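Local coordinates for penicillin-binding protein (Bacillus halodurans, PDB 3TG9) that probably binds penicillin-type antibiotics covalently and belongs to the beta-lactamase family of active-site serine enzymes that act on peptidoglycan peptides or beta-lactams, at residues 49-55 / 227-233; 66-70 / 249-254; 130-134 / 158-162; 216-220 / 293-297; 257-261 / 272-277. All blocks are in the same frame, centred on the assembly; numbering follows the deposited sequence.

Interaction 1: 49-55 / 227-233; sequences TRFGIAS and DGGAYVT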
# COMPACT_ATOMS: atom_id res chain seq x y z
N THR B 49 18.51 1.90 7.94
CA THR B 49 17.09 1.79 7.62
C THR B 49 16.43 3.16 7.73
O THR B 49 16.61 3.86 8.73
CB THR B 49 16.38 0.88 8.63
OG1 THR B 49 17.03 -0.40 8.69
CG2 THR B 49 14.92 0.70 8.25
N ARG B 50 15.67 3.53 6.70
CA ARG B 50 14.88 4.77 6.76
C ARG B 50 13.55 4.57 7.45
O ARG B 50 12.84 3.59 7.20
CB ARG B 50 14.63 5.32 5.36
CG ARG B 50 15.82 5.96 4.75
CD ARG B 50 16.47 5.04 3.73
NE ARG B 50 17.18 5.86 2.77
CZ ARG B 50 17.25 5.62 1.48
NH1 ARG B 50 16.67 4.53 0.98
NH2 ARG B 50 17.93 6.45 0.70
N PHE B 51 13.19 5.53 8.31
CA PHE B 51 11.95 5.49 9.05
C PHE B 51 11.12 6.75 8.78
O PHE B 51 11.66 7.84 8.66
CB PHE B 51 12.22 5.41 10.55
CG PHE B 51 12.87 4.13 10.98
CD1 PHE B 51 12.11 3.06 11.42
CD2 PHE B 51 14.26 4.01 10.98
CE1 PHE B 51 12.70 1.89 11.84
CE2 PHE B 51 14.86 2.84 11.40
CZ PHE B 51 14.08 1.78 11.83
N GLY B 52 9.80 6.58 8.67
CA GLY B 52 8.91 7.72 8.63
C GLY B 52 8.91 8.37 10.01
O GLY B 52 9.03 7.66 11.02
N ILE B 53 8.78 9.69 10.06
CA ILE B 53 8.87 10.40 11.35
C ILE B 53 7.66 11.26 11.71
O ILE B 53 7.69 12.02 12.69
CB ILE B 53 10.16 11.26 11.42
CG1 ILE B 53 10.04 12.50 10.53
CG2 ILE B 53 11.39 10.44 11.00
CD1 ILE B 53 11.31 13.35 10.51
N ALA B 54 6.58 11.12 10.94
CA ALA B 54 5.35 11.85 11.24
C ALA B 54 5.65 13.34 11.43
O ALA B 54 6.39 13.93 10.63
CB ALA B 54 4.69 11.27 12.46
N SER B 55 5.08 13.94 12.48
CA SER B 55 5.28 15.37 12.79
C SER B 55 6.72 15.80 13.09
O SER B 55 6.99 16.99 13.22
CB SER B 55 4.39 15.79 13.98
OG SER B 55 3.03 15.87 13.60
N ASP B 227 3.62 18.93 6.96
CA ASP B 227 3.15 18.69 8.32
C ASP B 227 3.60 17.35 8.91
O ASP B 227 3.53 17.15 10.12
CB ASP B 227 1.63 18.85 8.42
CG ASP B 227 0.88 17.69 7.82
OD1 ASP B 227 1.40 17.02 6.90
OD2 ASP B 227 -0.25 17.45 8.27
N GLY B 228 4.09 16.45 8.06
CA GLY B 228 4.62 15.20 8.56
C GLY B 228 4.92 14.17 7.49
O GLY B 228 4.61 14.36 6.32
N GLY B 229 5.54 13.07 7.91
CA GLY B 229 5.67 11.92 7.05
C GLY B 229 6.97 11.75 6.28
O GLY B 229 7.07 10.83 5.47
N ALA B 230 7.96 12.61 6.52
CA ALA B 230 9.25 12.45 5.86
C ALA B 230 10.01 11.25 6.43
O ALA B 230 9.69 10.76 7.51
CB ALA B 230 10.09 13.71 5.98
N TYR B 231 11.01 10.78 5.68
CA TYR B 231 11.82 9.63 6.09
C TYR B 231 13.26 10.06 6.34
O TYR B 231 13.80 10.86 5.59
CB TYR B 231 11.82 8.55 5.01
CG TYR B 231 10.51 7.79 4.82
CD1 TYR B 231 10.34 6.52 5.37
CD2 TYR B 231 9.46 8.32 4.08
CE1 TYR B 231 9.16 5.81 5.21
CE2 TYR B 231 8.26 7.60 3.90
CZ TYR B 231 8.12 6.35 4.47
OH TYR B 231 6.96 5.62 4.30
N VAL B 232 13.88 9.51 7.38
CA VAL B 232 15.30 9.71 7.61
C VAL B 232 15.85 8.46 8.26
O VAL B 232 15.08 7.59 8.70
CB VAL B 232 15.57 10.89 8.58
CG1 VAL B 232 15.00 12.19 8.03
CG2 VAL B 232 15.02 10.58 9.95
N THR B 233 17.18 8.36 8.30
CA THR B 233 17.87 7.40 9.15
C THR B 233 18.23 8.14 10.44
O THR B 233 18.29 9.37 10.45
CB THR B 233 19.18 6.94 8.51
OG1 THR B 233 20.03 8.07 8.30
CG2 THR B 233 18.92 6.24 7.17

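Interaction 2: 66-70 / 249-254; sequences CQLVE and LLNETY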
# COMPACT_ATOMS: atom_id res chain seq x y z
N CYS B 66 12.25 29.76 7.41
CA CYS B 66 13.23 30.71 7.93
C CYS B 66 14.27 31.05 6.87
O CYS B 66 14.72 32.19 6.79
CB CYS B 66 13.90 30.15 9.19
SG CYS B 66 12.77 30.05 10.58
N GLN B 67 14.65 30.07 6.05
CA GLN B 67 15.64 30.31 5.00
C GLN B 67 15.13 31.33 3.99
O GLN B 67 15.91 32.13 3.46
CB GLN B 67 16.00 29.03 4.26
CG GLN B 67 16.76 28.02 5.08
CD GLN B 67 17.03 26.77 4.29
OE1 GLN B 67 16.27 26.43 3.38
NE2 GLN B 67 18.12 26.07 4.61
N LEU B 68 13.84 31.28 3.71
CA LEU B 68 13.23 32.25 2.80
C LEU B 68 13.24 33.63 3.43
O LEU B 68 13.45 34.64 2.75
CB LEU B 68 11.80 31.83 2.45
CG LEU B 68 11.65 30.49 1.74
CD1 LEU B 68 10.20 30.20 1.46
CD2 LEU B 68 12.46 30.47 0.45
N VAL B 69 13.01 33.69 4.74
CA VAL B 69 13.08 34.96 5.45
C VAL B 69 14.52 35.47 5.44
O VAL B 69 14.77 36.61 5.07
CB VAL B 69 12.52 34.86 6.88
CG1 VAL B 69 12.65 36.20 7.61
CG2 VAL B 69 11.06 34.41 6.83
N GLU B 70 15.47 34.61 5.82
CA GLU B 70 16.88 35.00 5.84
C GLU B 70 17.37 35.44 4.46
O GLU B 70 18.28 36.25 4.35
CB GLU B 70 17.77 33.87 6.39
CG GLU B 70 19.26 34.07 6.14
CD GLU B 70 20.13 33.04 6.84
OE1 GLU B 70 19.65 32.43 7.82
OE2 GLU B 70 21.31 32.85 6.44
N LEU B 249 22.59 25.77 8.30
CA LEU B 249 21.31 25.81 7.61
C LEU B 249 20.76 27.23 7.58
O LEU B 249 20.14 27.67 6.62
CB LEU B 249 20.31 24.86 8.29
CG LEU B 249 20.59 23.36 8.12
CD1 LEU B 249 19.56 22.49 8.86
CD2 LEU B 249 20.66 22.97 6.65
N LEU B 250 21.01 27.95 8.67
CA LEU B 250 20.61 29.34 8.80
C LEU B 250 21.74 30.07 9.50
O LEU B 250 22.57 29.44 10.17
CB LEU B 250 19.36 29.44 9.67
CG LEU B 250 18.08 28.74 9.20
CD1 LEU B 250 17.29 28.25 10.40
CD2 LEU B 250 17.25 29.67 8.31
N ASN B 251 21.80 31.38 9.35
CA ASN B 251 22.82 32.13 10.08
C ASN B 251 22.44 32.18 11.57
O ASN B 251 21.37 31.71 11.96
CB ASN B 251 23.00 33.53 9.49
CG ASN B 251 21.79 34.41 9.70
OD1 ASN B 251 20.98 34.19 10.61
ND2 ASN B 251 21.65 35.43 8.85
N GLU B 252 23.32 32.72 12.40
CA GLU B 252 23.12 32.70 13.84
C GLU B 252 21.81 33.38 14.30
O GLU B 252 21.07 32.84 15.12
CB GLU B 252 24.33 33.31 14.55
CG GLU B 252 24.10 33.59 16.01
CD GLU B 252 25.26 34.33 16.63
OE1 GLU B 252 26.31 33.69 16.88
OE2 GLU B 252 25.13 35.54 16.87
N THR B 253 21.54 34.57 13.77
CA THR B 253 20.32 35.30 14.09
C THR B 253 19.05 34.48 13.80
O THR B 253 18.15 34.40 14.63
CB THR B 253 20.22 36.60 13.28
OG1 THR B 253 21.32 37.46 13.60
CG2 THR B 253 18.92 37.33 13.61
N TYR B 254 18.98 33.89 12.61
CA TYR B 254 17.76 33.17 12.22
C TYR B 254 17.64 31.81 12.88
O TYR B 254 16.55 31.39 13.26
CB TYR B 254 17.60 33.10 10.70
CG TYR B 254 17.11 34.41 10.15
CD1 TYR B 254 18.00 35.37 9.66
CD2 TYR B 254 15.76 34.73 10.17
CE1 TYR B 254 17.55 36.59 9.18
CE2 TYR B 254 15.30 35.94 9.69
CZ TYR B 254 16.20 36.86 9.20
OH TYR B 254 15.74 38.07 8.72

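Interaction 3: 130-134 / 158-162; sequences LKDFL and ILLGL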
# COMPACT_ATOMS: atom_id res chain seq x y z
N LEU B 130 0.69 19.21 -1.78
CA LEU B 130 0.19 19.89 -0.60
C LEU B 130 -1.18 20.51 -0.85
O LEU B 130 -2.02 20.55 0.04
CB LEU B 130 1.19 20.94 -0.14
CG LEU B 130 2.58 20.42 0.28
CD1 LEU B 130 3.36 21.52 0.96
CD2 LEU B 130 2.45 19.22 1.19
N LYS B 131 -1.40 20.99 -2.06
CA LYS B 131 -2.69 21.60 -2.38
C LYS B 131 -3.84 20.62 -2.23
O LYS B 131 -4.99 21.02 -2.04
CB LYS B 131 -2.69 22.25 -3.77
CG LYS B 131 -1.55 21.83 -4.68
CD LYS B 131 -1.94 20.67 -5.58
CE LYS B 131 -3.24 20.97 -6.31
NZ LYS B 131 -3.15 22.26 -7.04
N ASP B 132 -3.54 19.33 -2.30
CA ASP B 132 -4.58 18.31 -2.20
C ASP B 132 -5.22 18.31 -0.81
O ASP B 132 -6.32 17.79 -0.62
CB ASP B 132 -4.04 16.92 -2.56
CG ASP B 132 -3.60 16.83 -4.00
OD1 ASP B 132 -4.25 17.44 -4.87
OD2 ASP B 132 -2.59 16.15 -4.28
N PHE B 133 -4.53 18.89 0.16
CA PHE B 133 -5.07 18.97 1.52
C PHE B 133 -6.04 20.14 1.69
O PHE B 133 -6.88 20.12 2.59
CB PHE B 133 -3.94 19.08 2.54
CG PHE B 133 -3.09 17.84 2.66
CD1 PHE B 133 -3.22 16.99 3.76
CD2 PHE B 133 -2.16 17.51 1.68
CE1 PHE B 133 -2.44 15.86 3.88
CE2 PHE B 133 -1.38 16.37 1.79
CZ PHE B 133 -1.53 15.54 2.89
N LEU B 134 -5.93 21.15 0.83
CA LEU B 134 -6.71 22.38 1.00
C LEU B 134 -8.22 22.17 1.18
O LEU B 134 -8.81 22.72 2.11
CB LEU B 134 -6.46 23.34 -0.17
CG LEU B 134 -5.23 24.23 -0.03
CD1 LEU B 134 -4.88 24.84 -1.38
CD2 LEU B 134 -5.43 25.30 1.06
N ILE B 158 0.64 22.66 6.63
CA ILE B 158 0.35 22.52 5.20
C ILE B 158 0.42 23.90 4.55
O ILE B 158 1.07 24.07 3.52
CB ILE B 158 -1.05 21.93 4.94
CG1 ILE B 158 -1.13 20.48 5.41
CG2 ILE B 158 -1.38 22.03 3.45
CD1 ILE B 158 -0.22 19.55 4.63
N LEU B 159 -0.27 24.87 5.16
CA LEU B 159 -0.27 26.24 4.64
C LEU B 159 1.14 26.80 4.50
O LEU B 159 1.46 27.45 3.50
CB LEU B 159 -1.14 27.15 5.51
CG LEU B 159 -2.64 26.81 5.53
CD1 LEU B 159 -3.40 27.61 6.58
CD2 LEU B 159 -3.25 27.02 4.15
N LEU B 160 1.99 26.55 5.49
CA LEU B 160 3.39 26.96 5.40
C LEU B 160 4.08 26.28 4.20
O LEU B 160 4.87 26.90 3.49
CB LEU B 160 4.13 26.66 6.71
CG LEU B 160 3.89 27.59 7.91
CD1 LEU B 160 4.58 27.05 9.15
CD2 LEU B 160 4.35 29.02 7.64
N GLY B 161 3.78 25.00 3.97
CA GLY B 161 4.34 24.29 2.84
C GLY B 161 3.96 24.94 1.52
O GLY B 161 4.77 25.07 0.61
N LEU B 162 2.69 25.34 1.43
CA LEU B 162 2.20 26.04 0.25
C LEU B 162 2.89 27.39 0.06
O LEU B 162 3.08 27.85 -1.06
CB LEU B 162 0.68 26.20 0.34
CG LEU B 162 -0.03 24.85 0.13
CD1 LEU B 162 -1.53 24.94 0.38
CD2 LEU B 162 0.26 24.33 -1.26

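Interaction 4: 216-220 / 293-297; sequences NLYSL and DPGVC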
# COMPACT_ATOMS: atom_id res chain seq x y z
N ASN B 216 0.83 0.34 7.36
CA ASN B 216 0.14 1.62 7.39
C ASN B 216 -0.07 2.26 6.02
O ASN B 216 -0.35 3.45 5.93
CB ASN B 216 0.87 2.58 8.32
CG ASN B 216 2.29 2.85 7.88
OD1 ASN B 216 2.77 2.26 6.91
ND2 ASN B 216 2.98 3.73 8.60
N LEU B 217 0.05 1.45 4.97
CA LEU B 217 -0.01 1.91 3.58
C LEU B 217 -1.26 2.70 3.24
O LEU B 217 -1.22 3.56 2.37
CB LEU B 217 0.04 0.72 2.62
CG LEU B 217 1.36 0.11 2.20
CD1 LEU B 217 2.23 -0.28 3.36
CD2 LEU B 217 1.04 -1.12 1.33
N TYR B 218 -2.37 2.37 3.89
CA TYR B 218 -3.63 3.04 3.61
C TYR B 218 -4.08 3.91 4.77
O TYR B 218 -5.24 4.32 4.82
CB TYR B 218 -4.72 2.01 3.26
CG TYR B 218 -4.29 1.03 2.20
CD1 TYR B 218 -4.13 1.43 0.88
CD2 TYR B 218 -4.03 -0.30 2.52
CE1 TYR B 218 -3.73 0.54 -0.09
CE2 TYR B 218 -3.62 -1.20 1.54
CZ TYR B 218 -3.48 -0.77 0.24
OH TYR B 218 -3.10 -1.65 -0.74
N SER B 219 -3.16 4.20 5.69
CA SER B 219 -3.47 4.95 6.90
C SER B 219 -2.88 6.35 6.94
O SER B 219 -3.25 7.16 7.78
CB SER B 219 -2.97 4.18 8.13
OG SER B 219 -3.50 2.88 8.17
N LEU B 220 -1.94 6.64 6.03
CA LEU B 220 -1.29 7.95 5.96
C LEU B 220 -1.41 8.52 4.55
O LEU B 220 -1.68 7.77 3.62
CB LEU B 220 0.20 7.82 6.31
CG LEU B 220 0.65 7.70 7.77
CD1 LEU B 220 0.10 6.46 8.45
CD2 LEU B 220 2.17 7.71 7.83
N ASP B 293 2.20 8.55 14.17
CA ASP B 293 1.27 8.20 13.11
C ASP B 293 0.94 6.72 13.29
O ASP B 293 1.65 6.01 14.01
CB ASP B 293 1.91 8.40 11.73
CG ASP B 293 1.71 9.81 11.17
OD1 ASP B 293 0.72 10.48 11.53
OD2 ASP B 293 2.55 10.25 10.34
N PRO B 294 -0.13 6.24 12.64
CA PRO B 294 -0.31 4.79 12.60
C PRO B 294 0.95 4.08 12.08
O PRO B 294 1.42 4.41 10.99
CB PRO B 294 -1.49 4.63 11.63
CG PRO B 294 -2.34 5.87 11.92
CD PRO B 294 -1.31 6.97 12.12
N GLY B 295 1.49 3.16 12.86
CA GLY B 295 2.69 2.43 12.50
C GLY B 295 4.00 3.20 12.63
O GLY B 295 5.04 2.75 12.14
N VAL B 296 3.95 4.36 13.30
CA VAL B 296 5.10 5.25 13.38
C VAL B 296 5.19 5.99 14.72
O VAL B 296 4.18 6.52 15.20
CB VAL B 296 5.00 6.36 12.32
CG1 VAL B 296 6.07 7.41 12.55
CG2 VAL B 296 5.09 5.77 10.92
N CYS B 297 6.38 6.03 15.30
CA CYS B 297 6.66 6.99 16.38
C CYS B 297 8.12 7.44 16.34
O CYS B 297 8.98 6.77 15.77
CB CYS B 297 6.25 6.46 17.76
SG CYS B 297 7.17 5.01 18.33

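Interaction 5: 257-261 / 272-277; sequences KLLTP and GYGVWI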
# COMPACT_ATOMS: atom_id res chain seq x y z
N LYS B 257 16.36 32.72 16.25
CA LYS B 257 14.95 33.10 16.18
C LYS B 257 14.05 31.86 16.12
O LYS B 257 12.97 31.84 16.71
CB LYS B 257 14.68 34.00 14.96
CG LYS B 257 15.44 35.32 14.97
CD LYS B 257 14.74 36.40 14.14
CE LYS B 257 13.35 36.70 14.70
NZ LYS B 257 12.61 37.75 13.93
N LEU B 258 14.51 30.83 15.42
CA LEU B 258 13.74 29.59 15.27
C LEU B 258 13.70 28.86 16.61
O LEU B 258 12.71 28.21 16.93
CB LEU B 258 14.36 28.69 14.18
CG LEU B 258 13.87 27.25 13.95
CD1 LEU B 258 14.16 26.77 12.49
CD2 LEU B 258 14.48 26.28 14.95
N LEU B 259 14.77 28.99 17.39
CA LEU B 259 14.88 28.30 18.67
C LEU B 259 14.37 29.13 19.84
O LEU B 259 14.60 28.77 21.00
CB LEU B 259 16.34 27.90 18.92
CG LEU B 259 17.01 27.00 17.87
CD1 LEU B 259 18.52 27.03 18.01
CD2 LEU B 259 16.47 25.58 17.97
N THR B 260 13.70 30.24 19.55
CA THR B 260 13.20 31.11 20.61
C THR B 260 11.85 30.62 21.13
O THR B 260 10.96 30.33 20.34
CB THR B 260 13.03 32.55 20.12
OG1 THR B 260 14.31 33.12 19.87
CG2 THR B 260 12.32 33.40 21.16
N PRO B 261 11.70 30.53 22.46
CA PRO B 261 10.42 30.12 23.04
C PRO B 261 9.39 31.22 22.85
O PRO B 261 9.19 32.03 23.77
CB PRO B 261 10.74 29.94 24.52
CG PRO B 261 12.23 29.90 24.62
CD PRO B 261 12.73 30.74 23.49
N GLY B 272 8.89 26.91 19.69
CA GLY B 272 9.62 27.90 18.94
C GLY B 272 8.99 28.04 17.57
O GLY B 272 7.78 28.16 17.45
N TYR B 273 9.83 28.04 16.53
CA TYR B 273 9.35 27.90 15.17
C TYR B 273 9.48 26.44 14.74
O TYR B 273 10.55 26.01 14.32
CB TYR B 273 10.15 28.80 14.23
CG TYR B 273 9.78 30.26 14.27
CD1 TYR B 273 8.57 30.69 14.81
CD2 TYR B 273 10.63 31.22 13.72
CE1 TYR B 273 8.23 32.03 14.83
CE2 TYR B 273 10.29 32.56 13.73
CZ TYR B 273 9.09 32.96 14.29
OH TYR B 273 8.77 34.30 14.29
N GLY B 274 8.40 25.68 14.86
CA GLY B 274 8.38 24.31 14.39
C GLY B 274 9.20 23.36 15.23
O GLY B 274 9.58 22.27 14.77
N VAL B 275 9.47 23.74 16.47
CA VAL B 275 10.26 22.91 17.37
C VAL B 275 9.71 23.06 18.80
O VAL B 275 9.16 24.12 19.13
CB VAL B 275 11.76 23.29 17.28
CG1 VAL B 275 11.98 24.71 17.77
CG2 VAL B 275 12.63 22.30 18.05
N TRP B 276 9.82 22.02 19.62
CA TRP B 276 9.44 22.09 21.03
C TRP B 276 10.64 22.49 21.89
O TRP B 276 11.78 22.15 21.58
CB TRP B 276 8.91 20.75 21.54
CG TRP B 276 7.57 20.35 20.98
CD1 TRP B 276 7.33 19.49 19.95
CD2 TRP B 276 6.29 20.81 21.42
NE1 TRP B 276 5.98 19.37 19.73
CE2 TRP B 276 5.32 20.17 20.62
CE3 TRP B 276 5.88 21.69 22.42
CZ2 TRP B 276 3.95 20.40 20.79
CZ3 TRP B 276 4.52 21.91 22.59
CH2 TRP B 276 3.57 21.26 21.78
N ILE B 277 10.37 23.22 22.97
CA ILE B 277 11.43 23.66 23.88
C ILE B 277 11.13 23.27 25.32
O ILE B 277 10.03 23.52 25.83
CB ILE B 277 11.65 25.17 23.80
CG1 ILE B 277 11.99 25.57 22.37
CG2 ILE B 277 12.74 25.62 24.77
CD1 ILE B 277 11.98 27.06 22.14

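Interaction 1: 49-55 / 227-233
Gly-52 lies over one face of the Tyr-231 ring, its CA 4.1 Å from the ring centroid and offset toward the rim, a CH-pi contact between directly facing residues of two short antiparallel strands. With CG of Tyr-231 beside its own backbone N (chi1 -71°), the ring is laid along the opposing chain, and CD1 comes 3.3 Å from Gly-52 N. Arg-50 O sits at the edge of this ring, near its plane. The other face of the ribbon carries Phe-51 and Val-232; here Ile-53 meets Val-232 at about a right angle, CG2 to CG2 3.8 Å. At the Arg-50/Thr-233 end of the ribbon the two side chains run side by side in the same direction, CG of Arg-50 3.9 Å from CG2 of Thr-233, before the guanidinium turns away and its NE bonds to Glu-188 O.

The backbone sets this register. Phe-51 N gives an almost straight bond to Val-232 O (2.8 Å, 174°), returned by Val-232 N to Phe-51 O. Ile-53 N approaches Ala-230 O nearly along the C=O axis at 2.9 Å, whereas Gly-229 N reaches Ala-54 O from above the carbonyl plane, 3.0 Å away. Beyond that bond, Ser-55 and Lys-58 are spaced as in the SxxK motif of serine penicillin-binding proteins, so Ser-55 is probably the nucleophile; its OG is hydrogen-bonded to Tyr-152 OH. Four backbone bonds between largely buried residues thus form a framework that probably positions Ser-55, with Lys-58 NZ also tied to it through Asp-227 O.

Interaction 2: 66-70 / 249-254
Cys-66 and Leu-250 pack tightly: CB of Cys-66 and CD2 of Leu-250 are 3.5 Å apart, closer than usual for two carbons. The same CD2 also lies against Gln-67, whose side chain crosses that of Leu-250 at about a right angle. Val-69 adds to the close-packed part, with its CG1 3.4 Å from CE2 of Tyr-254. Gln-67 is buried yet satisfied: NE2 donates to Leu-249 O at 3.3 Å, the acceptor lying in the amide plane, and it also bonds to Asn-179 O, while OE1 is paired with Tyr-175 OH.

The contact joins the end of helix 58-70, which follows closely on the probable nucleophile Ser-55, as in the serine penicillin-binding and beta-lactamase fold, to the start of helix 252-258. Asn-251 is the N-cap of the latter, its OD1 accepting from Tyr-254 N at 2.8 Å and nearly in line with the C=O.

Toward the partly exposed side, polar groups take over. Glu-70 is extended, its CG anti to the backbone N (chi1 167°), and this carries the carboxylate to Asn-251, whose N bonds to OE1 at 2.8 Å on the syn side, 18° out of plane. The carboxylate also stacks on the Asn-251 amide, the planes 14° apart and the two chains sliding past each other in opposite directions. Over one face of the Tyr-254 ring lies Glu-70 CB, 3.9 Å from the centroid. Placed at the N-terminus of helix 252-258, the Glu-70 carboxylate would probably be stabilised by the helix dipole.

Interaction 3: 130-134 / 158-162
Phe-133 and Ile-158 make the one aromatic contact. CD1 of Ile-158 sits over a face of the Phe-133 ring, 4.0 Å from the centroid and 15° off the normal, the two side chains crossing at about a right angle. The bent Ile-158 chain (chi2 -65°) brings CD1 onto that face, while CG2, on the other branch, rests 4.0 Å from CB of Phe-133. A second ring, that of Tyr-106, meets Phe-133 edge-to-face.

Aliphatic contacts account for the rest. Leu-134 and Leu-162 reach toward each other tip to tip, CD1 to CD1 3.8 Å. The second branch of Leu-162 goes another way, its CD2 lying 3.7 Å from CB of Leu-130. Against bare backbone, CD1 of Leu-130 comes within 3.5 Å of CA of Gly-161, tighter than usual for two carbons; the glycine surface leaves the methyl next to the helix itself.

No hydrogen bond crosses between the segments; the backbone bonds lie within each. Phe-133 N to Leu-130 O and Leu-134 N to Lys-131 O, each 3.0 Å, link residues three apart, whereas Leu-162 N bonds to Ile-158 O in regular helical fashion. A turn of helical backbone angles is thus laid against helix 155-168 mainly through apolar side chains. The opposite flank of that helix, at Leu-160, packs on helices 58-70 and 93-98, which places the contact in what is probably the all-helical region of the penicillin-binding protein and serine beta-lactamase fold.

Interaction 4: 216-220 / 293-297
Asp-293 meets Leu-220 at the start of the second segment, its OD2 lying 3.6 Å from CD2 of the leucine in a non-bonded contact. Pro-294 follows and contributes the largest share of the contact. Its ring rests on two side chains, with CB 3.8 Å from CB of Ser-219 and CD 4.0 Å from CD1 of Leu-220. Its carbonyl is the polar centre: Asn-216 ND2 donates to Pro-294 O at 2.9 Å with an angle of 159° at the hydrogen. The donor lies in the carbonyl plane and the acceptor in the plane of the amide, so both flat groups are aligned for the bond. CG of Asn-216 stands between its backbone N and carbonyl carbon (chi1 60°), which turns ND2 toward this carbonyl.

Gly-295 takes the third position of a type II turn running from Asp-293 to Val-296, where its positive phi of 76° belongs. The turn is closed by Val-296 N to Asp-293 O at 2.9 Å, with the reverse bond beside it, the pattern of a tight beta hairpin. Val-296 then puts CG2 3.7 Å from ND2 of Asn-216.

Leu-217 and Tyr-218 face the second subunit, where Tyr-218 OH bonds to Leu-217 O of that subunit. Within the chain, the turn links strands 284-293 and 296-303 of the large antiparallel sheet, and Ile-206 of strand 205-207 packs against Asn-216, Ser-219 and Pro-294.

Interaction 5: 257-261 / 272-277
Tyr-273 N bonds to Leu-258 O, 2.9 Å away at 175°, just where helix 252-258 ends and the chain of 272-277 passes by it. A CA-H...O contact lies next to it, Gly-272 CA to Thr-260 O 3.1 Å; with no side chain on Gly-272, the two backbones can come this near.

Leu-258 then spreads over the second segment. Its CG, anti to the backbone N (chi1 172°), lies 4.0 Å from CB of Tyr-273, and CD2 is 4.1 Å from CG1 of Val-275, these two chains crossing at about a right angle. In the Tyr-273 ring, CD2 lies 3.8 Å from CA of Leu-258. Its outer part is held from beyond the contact: OH bonds to His-94 ND1, and the ring stacks on that of His-262. Farther along, the single atom CD1 of Ile-277 makes the contact with the bend after the helix, lying 3.8 Å from CG of Pro-261 and 3.3 Å from Leu-259 O. Ile-277 and Pro-261 also meet at about a right angle.

Cys-66 of helix 58-70 packs on both Leu-258 and Tyr-273, tying a third element to the helix end. One straight hydrogen bond takes up a carbonyl at the helix C-terminus, where backbone acceptors lack an intrahelical partner, and the surrounding methyls and ring probably shield that bond from water.

Interaction 1, with its centre about 7 Å from the centre of the chain, is the most central of the five and rests chiefly on backbone hydrogen bonds. It touches interaction 4 through Ala-54 and Gly-52, on the chain leading into Ser-55, and interaction 3 on the opposing segment, at Asp-227. Interactions 2 and 5 share helix 252-258, one at its start and one at its end, and meet through Cys-66, Leu-250, Leu-258 and Tyr-273. Interaction 3 is apolar across its segments, whereas interaction 2, its centre about 19 Å from the chain's centre, mixes buried packing with a partly exposed carboxylate. Interactions 4 and 5 both reach the large sheet, on opposite sides of that centre.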